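Side-chain contact in putative lipid-transfer protein DIR1 (Arabidopsis thaliana, PDB 2RKN), which binds lysophospholipids in a hydrophobic cavity as a putative lipid-transfer protein and is required for long-distance signalling in systemic acquired resistance: residues Ser49-Leu52 with Gly53-Val57. Numbering follows the deposited sequence.
Sequences SPWL and GSFGV. With LP3 ((7R)-4,7-dihydroxy-N,N,N-trimethyl-10-oxo-3,5,9-trioxa-4-phosphaheptacosan-1-aminium 4-oxide), chain F.
Trp-51 lends one and the same indole face to Phe-55 and to one of two bound lysophospholipids. The phenyl edge points at the five-membered ring in a T-shaped pair, Phe-55 CE1 lying 3.9 Å from Trp-51 CD1 with the planes at 66°, while LP3 C12 rides 3.5 Å above the indole plane and the acyl chain runs on past CE3. With a spacing of four residues, the shared torsion, CG anti to the carbonyl carbon (chi1 -84° and -73°), sends both aromatic side chains the same way, side by side. Broad and largely apolar, they suit the wall of a lipid cavity. Leu-52 extends that wall: in one of its two conformers CD2 touches LP3 C18 and also packs against CB of the branched Val-57.

A short helix carries Trp-51, Leu-52 and Phe-55, and Val-57 follows its end. Ser-49 N-caps it, OG accepting from Trp-51 N at 3.0 Å, and Pro-50, having no N-H to satisfy, fits the first turn. A water bridges Ser-49 O and Gly-53 N. At the other end Gly-56 adopts a positive phi, readily allowed without a side chain, and forms a Schellman motif in which Val-57 N reaches Leu-52 O at 2.9 Å.

Helix 50-55 thus borders the lipid pocket of this all-helical fold, with Leu-4 and Tyr-46 touching Trp-51, Val-19 beyond helix 9-15 meeting Val-57, and helix 59-68 following in the chain.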
# COMPACT_ATOMS: atom_id res chain seq x y z
N SER A 49 -2.55 2.77 -12.44
CA SER A 49 -3.68 3.66 -12.23
C SER A 49 -3.25 5.11 -12.13
O SER A 49 -2.23 5.43 -11.49
CB SER A 49 -4.45 3.31 -10.95
OG SER A 49 -5.41 4.29 -10.56
N PRO A 50 -3.99 6.01 -12.81
CA PRO A 50 -3.75 7.42 -12.59
C PRO A 50 -3.76 7.88 -11.14
O PRO A 50 -3.16 8.96 -10.84
CB PRO A 50 -4.97 8.06 -13.32
CG PRO A 50 -5.21 7.17 -14.39
CD PRO A 50 -5.06 5.78 -13.79
N TRP A 51 -4.41 7.09 -10.28
CA TRP A 51 -4.44 7.44 -8.87
C TRP A 51 -3.04 7.49 -8.26
O TRP A 51 -2.86 8.27 -7.36
CB TRP A 51 -5.33 6.48 -8.10
CG TRP A 51 -6.76 6.79 -8.12
CD1 TRP A 51 -7.35 8.00 -8.36
CD2 TRP A 51 -7.80 5.88 -7.79
NE1 TRP A 51 -8.72 7.89 -8.18
CE2 TRP A 51 -9.02 6.60 -7.86
CE3 TRP A 51 -7.84 4.49 -7.51
CZ2 TRP A 51 -10.23 6.00 -7.61
CZ3 TRP A 51 -9.03 3.92 -7.23
CH2 TRP A 51 -10.23 4.67 -7.31
N LEU A 52 -2.06 6.73 -8.74
CA LEU A 52 -0.75 6.76 -8.10
C LEU A 52 -0.23 8.17 -8.27
O LEU A 52 0.28 8.82 -7.33
CB LEU A 52 0.18 5.69 -8.70
CG LEU A 52 -0.29 4.25 -8.46
CD1 LEU A 52 0.89 3.29 -8.43
CD2 LEU A 52 -1.03 4.14 -7.14
N GLY A 53 -0.38 8.68 -9.48
CA GLY A 53 0.09 10.03 -9.70
C GLY A 53 -0.63 11.07 -8.84
O GLY A 53 0.01 11.96 -8.19
N SER A 54 -1.97 11.00 -8.84
CA SER A 54 -2.81 11.92 -8.05
C SER A 54 -2.48 11.93 -6.56
O SER A 54 -2.42 13.02 -5.96
CB SER A 54 -4.31 11.60 -8.28
OG SER A 54 -4.60 11.81 -9.64
N PHE A 55 -2.19 10.76 -5.99
CA PHE A 55 -1.97 10.68 -4.55
C PHE A 55 -0.50 10.71 -4.17
O PHE A 55 -0.20 10.52 -3.00
CB PHE A 55 -2.73 9.48 -3.94
CG PHE A 55 -4.20 9.68 -3.88
CD1 PHE A 55 -5.04 9.01 -4.78
CD2 PHE A 55 -4.77 10.50 -2.90
CE1 PHE A 55 -6.44 9.22 -4.72
CE2 PHE A 55 -6.13 10.70 -2.82
CZ PHE A 55 -6.97 10.08 -3.76
N GLY A 56 0.36 10.84 -5.18
CA GLY A 56 1.84 10.88 -4.97
C GLY A 56 2.39 9.57 -4.46
O GLY A 56 3.37 9.53 -3.72
N VAL A 57 1.82 8.47 -4.92
CA VAL A 57 2.33 7.12 -4.56
C VAL A 57 3.48 6.59 -5.41
O VAL A 57 3.40 6.63 -6.65
CB VAL A 57 1.16 6.11 -4.68
CG1 VAL A 57 1.68 4.73 -4.25
CG2 VAL A 57 0.09 6.58 -3.78
C1 LP3 F . -13.01 10.13 -3.02
C2 LP3 F . -11.61 9.68 -3.27
C3 LP3 F . -11.50 8.20 -3.08
C4 LP3 F . -15.49 8.47 -0.53
C11 LP3 F . -10.11 6.57 -3.65
C12 LP3 F . -8.72 6.41 -4.19
C13 LP3 F . -8.12 5.05 -3.86
C14 LP3 F . -6.62 5.11 -4.16
C15 LP3 F . -6.15 3.74 -4.61
C16 LP3 F . -4.65 3.60 -4.73
C17 LP3 F . -4.26 2.13 -4.57
C18 LP3 F . -2.83 1.89 -5.07
C19 LP3 F . -2.12 0.66 -4.52
C20 LP3 F . -1.29 0.21 -5.72
C21 LP3 F . 0.07 -0.36 -5.42
C22 LP3 F . 0.90 -0.50 -6.70
C23 LP3 F . 2.14 -1.42 -6.62
C24 LP3 F . 3.00 -1.29 -7.89
C25 LP3 F . 4.33 -2.07 -7.86
C26 LP3 F . 5.36 -1.66 -8.94
C27 LP3 F . 6.84 -1.96 -8.61
C28 LP3 F . 7.89 -1.18 -9.41
O2 LP3 F . -11.16 10.12 -4.44
O3 LP3 F . -10.85 7.59 -4.05
O11 LP3 F . -10.54 5.74 -2.87
O1P LP3 F . -15.17 11.90 -0.97
O2P LP3 F . -13.76 10.44 0.42
O3P LP3 F . -13.09 10.89 -1.91
O4P LP3 F . -15.11 9.42 -1.51
P LP3 F . -14.31 10.63 -1.00
O HOH W 1 -0.16 7.52 -12.04
O HOH W 2 -2.61 11.12 -12.24